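Local coordinates for protein nucleoporin NUP170 (Chaetomium thermophilum, PDB 5HAX) that probably serves as a structural scaffold component of the nuclear pore complex, pairing a beta-propeller region with a helical C-terminal region, at residues 69-74 / 87-92; 108-113 / 137-142. One frame throughout, in Å; residues are numbered along the deposited sequence. Where two conformers were deposited one is given.

Contact 1: residues 69-74 / 87-92; sequences GEVFTK and SIDSSL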
ATOM      1  N   GLY A  69     -21.379 -29.846  -3.295  1.00119.22           N
ATOM      2  CA  GLY A  69     -21.888 -28.929  -4.301  1.00109.45           C
ATOM      3  C   GLY A  69     -22.511 -29.685  -5.458  1.00108.63           C
ATOM      4  O   GLY A  69     -21.903 -30.603  -6.018  1.00106.77           O
ATOM      5  N   GLU A  70     -23.731 -29.294  -5.821  1.00 92.44           N
ATOM      6  CA  GLU A  70     -24.464 -29.967  -6.883  1.00101.41           C
ATOM      7  C   GLU A  70     -24.110 -29.435  -8.267  1.00 99.29           C
ATOM      8  O   GLU A  70     -24.003 -30.220  -9.215  1.00 92.55           O
ATOM      9  CB  GLU A  70     -25.971 -29.828  -6.646  1.00 99.20           C
ATOM     10  CG  GLU A  70     -26.511 -30.745  -5.558  1.00106.05           C
ATOM     11  CD  GLU A  70     -27.974 -30.485  -5.241  1.00112.65           C
ATOM     12  OE1 GLU A  70     -28.514 -29.456  -5.700  1.00 98.46           O
ATOM     13  OE2 GLU A  70     -28.585 -31.314  -4.531  1.00117.49           O
ATOM     14  N   VAL A  71     -23.917 -28.121  -8.404  1.00103.05           N
ATOM     15  CA  VAL A  71     -23.731 -27.511  -9.718  1.00103.63           C
ATOM     16  C   VAL A  71     -22.553 -26.541  -9.720  1.00 93.16           C
ATOM     17  O   VAL A  71     -21.719 -26.579 -10.632  1.00 88.64           O
ATOM     18  CB  VAL A  71     -25.021 -26.799 -10.173  1.00 94.77           C
ATOM     19  CG1 VAL A  71     -24.823 -26.138 -11.534  1.00 87.06           C
ATOM     20  CG2 VAL A  71     -26.183 -27.784 -10.228  1.00 81.97           C
ATOM     21  N   PHE A  72     -22.469 -25.666  -8.717  1.00 72.93           N
ATOM     22  CA  PHE A  72     -21.558 -24.531  -8.796  1.00 59.02           C
ATOM     23  C   PHE A  72     -21.023 -24.156  -7.419  1.00 57.52           C
ATOM     24  O   PHE A  72     -21.768 -24.150  -6.434  1.00 52.40           O
ATOM     25  CB  PHE A  72     -22.269 -23.330  -9.432  1.00 65.22           C
ATOM     26  CG  PHE A  72     -21.351 -22.204  -9.805  1.00 69.05           C
ATOM     27  CD1 PHE A  72     -20.439 -22.350 -10.836  1.00 73.58           C
ATOM     28  CD2 PHE A  72     -21.412 -20.993  -9.135  1.00 60.32           C
ATOM     29  CE1 PHE A  72     -19.594 -21.313 -11.185  1.00 72.31           C
ATOM     30  CE2 PHE A  72     -20.571 -19.951  -9.480  1.00 62.25           C
ATOM     31  CZ  PHE A  72     -19.661 -20.111 -10.506  1.00 73.48           C
ATOM     32  N   THR A  73     -19.728 -23.834  -7.367  1.00 53.34           N
ATOM     33  CA  THR A  73     -19.074 -23.342  -6.161  1.00 56.41           C
ATOM     34  C   THR A  73     -18.105 -22.227  -6.535  1.00 59.53           C
ATOM     35  O   THR A  73     -17.706 -22.090  -7.694  1.00 52.03           O
ATOM     36  CB  THR A  73     -18.317 -24.452  -5.419  1.00 49.56           C
ATOM     37  OG1 THR A  73     -17.250 -24.941  -6.241  1.00 56.16           O
ATOM     38  CG2 THR A  73     -19.252 -25.600  -5.059  1.00 55.31           C
ATOM     39  N   LYS A  74     -17.716 -21.436  -5.534  1.00 49.46           N
ATOM     40  CA  LYS A  74     -16.826 -20.305  -5.766  1.00 53.31           C
ATOM     41  C   LYS A  74     -16.217 -19.853  -4.443  1.00 53.89           C
ATOM     42  O   LYS A  74     -16.878 -19.908  -3.403  1.00 47.58           O
ATOM     43  CB  LYS A  74     -17.578 -19.144  -6.426  1.00 50.61           C
ATOM     44  CG  LYS A  74     -16.680 -18.043  -6.956  1.00 61.58           C
ATOM     45  CD  LYS A  74     -17.427 -17.143  -7.929  1.00 60.98           C
ATOM     46  CE  LYS A  74     -16.537 -16.030  -8.465  1.00 72.98           C
ATOM     47  NZ  LYS A  74     -15.269 -16.546  -9.060  1.00 74.70           N
ATOM     48  N   SER A  87     -19.157 -19.761  -1.683  1.00 45.26           N
ATOM     49  CA  SER A  87     -20.541 -19.932  -2.100  1.00 44.99           C
ATOM     50  C   SER A  87     -20.730 -21.342  -2.642  1.00 48.77           C
ATOM     51  O   SER A  87     -19.889 -21.843  -3.394  1.00 52.42           O
ATOM     52  CB  SER A  87     -20.938 -18.900  -3.160  1.00 42.50           C
ATOM     53  OG  SER A  87     -20.259 -19.123  -4.384  1.00 46.83           O
ATOM     54  N   ILE A  88     -21.823 -21.984  -2.236  1.00 52.46           N
ATOM     55  CA  ILE A  88     -22.195 -23.313  -2.715  1.00 48.49           C
ATOM     56  C   ILE A  88     -23.635 -23.217  -3.196  1.00 51.43           C
ATOM     57  O   ILE A  88     -24.559 -23.098  -2.380  1.00 51.27           O
ATOM     58  CB  ILE A  88     -22.049 -24.392  -1.632  1.00 58.63           C
ATOM     59  CG1 ILE A  88     -20.608 -24.447  -1.121  1.00 57.82           C
ATOM     60  CG2 ILE A  88     -22.454 -25.754  -2.179  1.00 61.61           C
ATOM     61  CD1 ILE A  88     -20.375 -23.643   0.131  1.00 65.46           C
ATOM     62  N   ASP A  89     -23.827 -23.274  -4.514  0.50 46.56           N
ATOM     63  CA  ASP A  89     -25.143 -23.112  -5.120  0.50 52.62           C
ATOM     64  C   ASP A  89     -25.793 -21.820  -4.632  0.50 60.60           C
ATOM     65  O   ASP A  89     -25.310 -20.729  -4.949  0.50 52.75           O
ATOM     66  CB  ASP A  89     -26.020 -24.330  -4.820  0.50 50.97           C
ATOM     67  CG  ASP A  89     -25.467 -25.608  -5.426  0.50 55.36           C
ATOM     68  OD1 ASP A  89     -24.955 -25.557  -6.566  0.50 59.62           O
ATOM     69  OD2 ASP A  89     -25.538 -26.662  -4.762  0.50 64.11           O
ATOM     70  N   SER A  90     -26.873 -21.922  -3.856  1.00 52.27           N
ATOM     71  CA  SER A  90     -27.597 -20.758  -3.357  1.00 53.57           C
ATOM     72  C   SER A  90     -27.221 -20.391  -1.924  1.00 47.15           C
ATOM     73  O   SER A  90     -27.935 -19.604  -1.293  1.00 52.58           O
ATOM     74  CB  SER A  90     -29.105 -21.006  -3.442  1.00 49.89           C
ATOM     75  OG  SER A  90     -29.480 -22.144  -2.686  1.00 53.09           O
ATOM     76  N   SER A  91     -26.122 -20.932  -1.398  1.00 49.04           N
ATOM     77  CA  SER A  91     -25.719 -20.710  -0.015  1.00 56.23           C
ATOM     78  C   SER A  91     -24.349 -20.046   0.040  1.00 52.33           C
ATOM     79  O   SER A  91     -23.482 -20.305  -0.799  1.00 51.50           O
ATOM     80  CB  SER A  91     -25.694 -22.029   0.766  1.00 55.11           C
ATOM     81  OG  SER A  91     -27.000 -22.556   0.917  1.00 68.38           O
ATOM     82  N   LEU A  92     -24.162 -19.190   1.046  1.00 45.55           N
ATOM     83  CA  LEU A  92     -22.938 -18.415   1.219  1.00 45.79           C
ATOM     84  C   LEU A  92     -22.416 -18.574   2.639  1.00 53.58           C
ATOM     85  O   LEU A  92     -23.192 -18.557   3.599  1.00 52.54           O
ATOM     86  CB  LEU A  92     -23.187 -16.933   0.924  1.00 46.70           C
ATOM     87  CG  LEU A  92     -22.007 -15.991   1.163  1.00 49.36           C
ATOM     88  CD1 LEU A  92     -20.826 -16.365   0.277  1.00 48.54           C
ATOM     89  CD2 LEU A  92     -22.435 -14.556   0.924  1.00 48.53           C
TER

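Contact 2: residues 108-113 / 137-142; sequences EEATHT and VATTSE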
ATOM      1  N   GLU A 108     -28.194 -18.219   3.842  1.00 62.20           N
ATOM      2  CA  GLU A 108     -28.816 -19.132   2.891  1.00 57.72           C
ATOM      3  C   GLU A 108     -30.208 -18.665   2.478  1.00 60.34           C
ATOM      4  O   GLU A 108     -31.011 -19.477   2.007  1.00 68.19           O
ATOM      5  CB  GLU A 108     -28.877 -20.542   3.480  1.00 60.96           C
ATOM      6  CG  GLU A 108     -27.603 -20.934   4.220  1.00 67.89           C
ATOM      7  CD  GLU A 108     -27.568 -22.399   4.615  1.00 82.97           C
ATOM      8  OE1 GLU A 108     -28.191 -23.224   3.915  1.00 79.90           O
ATOM      9  OE2 GLU A 108     -26.913 -22.723   5.628  1.00 88.02           O
ATOM     10  N   GLU A 109     -30.508 -17.374   2.634  1.00 59.36           N
ATOM     11  CA  GLU A 109     -31.806 -16.859   2.214  1.00 64.34           C
ATOM     12  C   GLU A 109     -31.977 -16.936   0.703  1.00 72.11           C
ATOM     13  O   GLU A 109     -33.102 -17.090   0.216  1.00 72.66           O
ATOM     14  CB  GLU A 109     -31.979 -15.410   2.674  1.00 66.90           C
ATOM     15  CG  GLU A 109     -31.822 -15.195   4.170  1.00 79.21           C
ATOM     16  CD  GLU A 109     -32.767 -16.053   4.986  1.00 87.02           C
ATOM     17  OE1 GLU A 109     -32.284 -16.964   5.692  1.00 85.37           O
ATOM     18  OE2 GLU A 109     -33.992 -15.816   4.922  1.00101.69           O
ATOM     19  N   ALA A 110     -30.881 -16.827  -0.046  1.00 69.85           N
ATOM     20  CA  ALA A 110     -30.962 -16.770  -1.498  1.00 69.87           C
ATOM     21  C   ALA A 110     -31.645 -18.011  -2.058  1.00 58.94           C
ATOM     22  O   ALA A 110     -31.497 -19.123  -1.542  1.00 58.32           O
ATOM     23  CB  ALA A 110     -29.567 -16.625  -2.106  1.00 65.09           C
ATOM     24  N   THR A 111     -32.391 -17.802  -3.140  1.00 56.01           N
ATOM     25  CA  THR A 111     -33.165 -18.857  -3.780  1.00 69.17           C
ATOM     26  C   THR A 111     -32.475 -19.456  -4.996  1.00 65.65           C
ATOM     27  O   THR A 111     -32.731 -20.619  -5.324  1.00 61.28           O
ATOM     28  CB  THR A 111     -34.545 -18.322  -4.194  1.00 73.19           C
ATOM     29  OG1 THR A 111     -35.211 -19.289  -5.015  1.00 93.23           O
ATOM     30  CG2 THR A 111     -34.428 -17.001  -4.961  1.00 64.46           C
ATOM     31  N   HIS A 112     -31.596 -18.706  -5.657  1.00 58.66           N
ATOM     32  CA  HIS A 112     -30.922 -19.154  -6.868  1.00 55.14           C
ATOM     33  C   HIS A 112     -29.407 -19.103  -6.691  1.00 53.48           C
ATOM     34  O   HIS A 112     -28.883 -18.557  -5.716  1.00 51.80           O
ATOM     35  CB  HIS A 112     -31.348 -18.305  -8.072  1.00 53.02           C
ATOM     36  CG  HIS A 112     -32.755 -18.560  -8.519  1.00 58.84           C
ATOM     37  ND1 HIS A 112     -33.814 -17.765  -8.139  1.00 62.66           N
ATOM     38  CD2 HIS A 112     -33.277 -19.528  -9.309  1.00 57.51           C
ATOM     39  CE1 HIS A 112     -34.927 -18.228  -8.680  1.00 63.70           C
ATOM     40  NE2 HIS A 112     -34.629 -19.298  -9.394  1.00 61.21           N
ATOM     41  N   THR A 113     -28.708 -19.690  -7.665  1.00 50.22           N
ATOM     42  CA  THR A 113     -27.258 -19.837  -7.594  1.00 47.36           C
ATOM     43  C   THR A 113     -26.571 -18.483  -7.457  1.00 48.53           C
ATOM     44  O   THR A 113     -26.870 -17.543  -8.198  1.00 42.66           O
ATOM     45  CB  THR A 113     -26.748 -20.553  -8.848  1.00 52.34           C
ATOM     46  OG1 THR A 113     -27.463 -21.781  -9.026  1.00 49.36           O
ATOM     47  CG2 THR A 113     -25.253 -20.841  -8.743  1.00 49.39           C
ATOM     48  N   VAL A 137     -24.579  -9.490  -2.882  1.00 44.90           N
ATOM     49  CA  VAL A 137     -24.699 -10.898  -3.250  1.00 46.54           C
ATOM     50  C   VAL A 137     -25.513 -10.963  -4.535  1.00 50.71           C
ATOM     51  O   VAL A 137     -26.706 -10.630  -4.540  1.00 50.05           O
ATOM     52  CB  VAL A 137     -25.357 -11.730  -2.141  1.00 47.00           C
ATOM     53  CG1 VAL A 137     -25.494 -13.184  -2.575  1.00 42.41           C
ATOM     54  CG2 VAL A 137     -24.555 -11.628  -0.851  1.00 41.90           C
ATOM     55  N   ALA A 138     -24.878 -11.404  -5.618  1.00 47.49           N
ATOM     56  CA  ALA A 138     -25.524 -11.520  -6.920  1.00 40.76           C
ATOM     57  C   ALA A 138     -25.833 -12.981  -7.215  1.00 40.60           C
ATOM     58  O   ALA A 138     -24.956 -13.843  -7.091  1.00 42.80           O
ATOM     59  CB  ALA A 138     -24.635 -10.936  -8.019  1.00 42.52           C
ATOM     60  N   THR A 139     -27.076 -13.253  -7.604  1.00 41.04           N
ATOM     61  CA  THR A 139     -27.505 -14.575  -8.040  1.00 44.49           C
ATOM     62  C   THR A 139     -27.946 -14.504  -9.500  1.00 42.04           C
ATOM     63  O   THR A 139     -27.904 -13.448 -10.136  1.00 45.25           O
ATOM     64  CB  THR A 139     -28.646 -15.112  -7.167  1.00 49.31           C
ATOM     65  OG1 THR A 139     -29.858 -14.405  -7.463  1.00 50.93           O
ATOM     66  CG2 THR A 139     -28.315 -14.968  -5.685  1.00 47.43           C
ATOM     67  N   THR A 140     -28.382 -15.649 -10.029  1.00 44.87           N
ATOM     68  CA  THR A 140     -28.898 -15.687 -11.393  1.00 50.54           C
ATOM     69  C   THR A 140     -30.260 -15.018 -11.519  1.00 52.88           C
ATOM     70  O   THR A 140     -30.745 -14.856 -12.643  1.00 53.87           O
ATOM     71  CB  THR A 140     -28.997 -17.133 -11.884  1.00 50.10           C
ATOM     72  OG1 THR A 140     -29.803 -17.899 -10.982  1.00 47.08           O
ATOM     73  CG2 THR A 140     -27.616 -17.763 -11.982  1.00 49.96           C
ATOM     74  N   SER A 141     -30.872 -14.618 -10.403  1.00 51.33           N
ATOM     75  CA  SER A 141     -32.199 -14.017 -10.397  1.00 54.95           C
ATOM     76  C   SER A 141     -32.237 -12.601  -9.838  1.00 55.63           C
ATOM     77  O   SER A 141     -33.117 -11.831 -10.227  1.00 56.05           O
ATOM     78  CB  SER A 141     -33.168 -14.892  -9.586  1.00 60.00           C
ATOM     79  OG  SER A 141     -34.490 -14.388  -9.646  1.00 77.53           O
ATOM     80  N   GLU A 142     -31.315 -12.230  -8.951  1.00 54.60           N
ATOM     81  CA  GLU A 142     -31.389 -10.929  -8.297  1.00 57.14           C
ATOM     82  C   GLU A 142     -30.043 -10.587  -7.673  1.00 50.70           C
ATOM     83  O   GLU A 142     -29.160 -11.438  -7.537  1.00 49.46           O
ATOM     84  CB  GLU A 142     -32.490 -10.919  -7.231  1.00 62.28           C
ATOM     85  CG  GLU A 142     -32.278 -11.962  -6.142  1.00 60.88           C
ATOM     86  CD  GLU A 142     -33.481 -12.119  -5.233  1.00 83.86           C
ATOM     87  OE1 GLU A 142     -33.512 -13.096  -4.454  1.00 81.06           O
ATOM     88  OE2 GLU A 142     -34.393 -11.268  -5.296  1.00 87.23           O
TER

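Contact 1: residues 69-74 / 87-92
Asp89 turns its carboxylate back across the contact to the backbone N-H groups of Glu70, Val71 and Phe72, with CG anti to its own carbonyl carbon and beside its backbone N (chi1 -63°). Asp89 OD1 receives Phe72 N at 3.3 Å, met nearly along the C-O direction, and takes a weak second bond from Val71 N. Asp89 OD2 accepts another weak bond, from Glu70 N, long at 3.4 Å although almost straight. Three successive amides thus face one acid, two of them weakly; Asp89 was modelled in two conformations, so the network is less certain than the backbone pairing. The Glu70 and Asp89 side chains cross at about a right angle, their carboxylate planes 48° apart, with Glu70 OE1 4.2 Å from Asp89 OD2; the like charges may raise the proton affinity of either group, while the three N-H groups would probably favour the charged form of Asp89.

Backbone pairing takes over beside the acid. Asp89 N donates to Phe72 O at 2.9 Å, and Lys74 and Ser87 form an antiparallel hydrogen-bonded pair, Ser87 N lying 2.9 Å from Lys74 O. Between these bonds, Thr73 and Ile88 make a non-hydrogen-bonded pair, where Thr73 CA approaches Ser87 O at 3.3 Å in a CA-H...O contact. Thr73 and Ile88 share the sheet face that meets Leu66 and His65 of helix 60-67. On the other face the OG of Ser87 rests against Lys74 CB at 3.4 Å.

Asp89 itself is positioned by a type II' turn from Ile88 to Ser91, whose end residues bond reciprocally through their backbones. Here an edge strand joins the tight hairpin connecting the second and third strands of a four-stranded antiparallel sheet, the up-and-down arrangement of a beta-propeller blade.

Contact 2: residues 108-113 / 137-142
Thr139 meets the loop 108-113 through its carbon atoms and turns its hydroxyl back on its own chain. Its CB lies 3.2 Å from Thr113 O. From there Thr139 CG2 reaches forward to His112 O at 3.6 Å and to the methyl of Ala110, whose CB is 4.1 Å away. The other branch, Thr139 OG1, sits between the backbone N and the carbonyl carbon (chi1 73°), where it accepts from Ser141 N at 3.1 Å and from Glu142 N at 3.0 Å, forming an ST turn and an ST motif together. A valine at this position would keep much of the bulk but would probably leave the amides of Ser141 and Glu142 without their shared acceptor and the bend less firmly fixed.

Thr113 O, besides touching Thr139, takes the one hydrogen bond that crosses the contact, from Thr140 N at 3.0 Å. This bond is bent, with an angle of 137° at the hydrogen.

Farther out, His112 lies across the bend. Its CB packs against Thr140 OG1 at 3.3 Å, the two side chains crossing at about a right angle, while ND1 comes to 3.3 Å from Ser141 CB; both neighbours meet the imidazole obliquely. Thr111 CG2 touches the carboxylate of Glu142 more loosely.

The loop 108-113 runs from strand 105-107, the last of one four-stranded sheet, to strand 114-120, the first of the next. Its packing on the hairpin bend between strands 133-139 and 142-151 is that of an inter-blade connection in a beta-propeller.

Both contacts are only partly buried and lie far from the centre of the chain, their own centres about 10 Å apart. Contact 1 works within one four-stranded sheet; contact 2 concerns the loop leaving that sheet and the sheet that follows. Each uses a bend between second and third strands, but strand pairing and an acid facing backbone amides dominate contact 1, whereas contact 2 relies on packing and a single crossing hydrogen bond. In contact 1 Ser87 and Ile88 are buried while Glu70 and Val71 are exposed; in contact 2 Ala110 and Thr139 are buried, Thr111 and His112 exposed. They touch where Ser90 packs against His112 and Ala110, and Ser91 OG probably makes a weak hydrogen bond to Glu108 OE1.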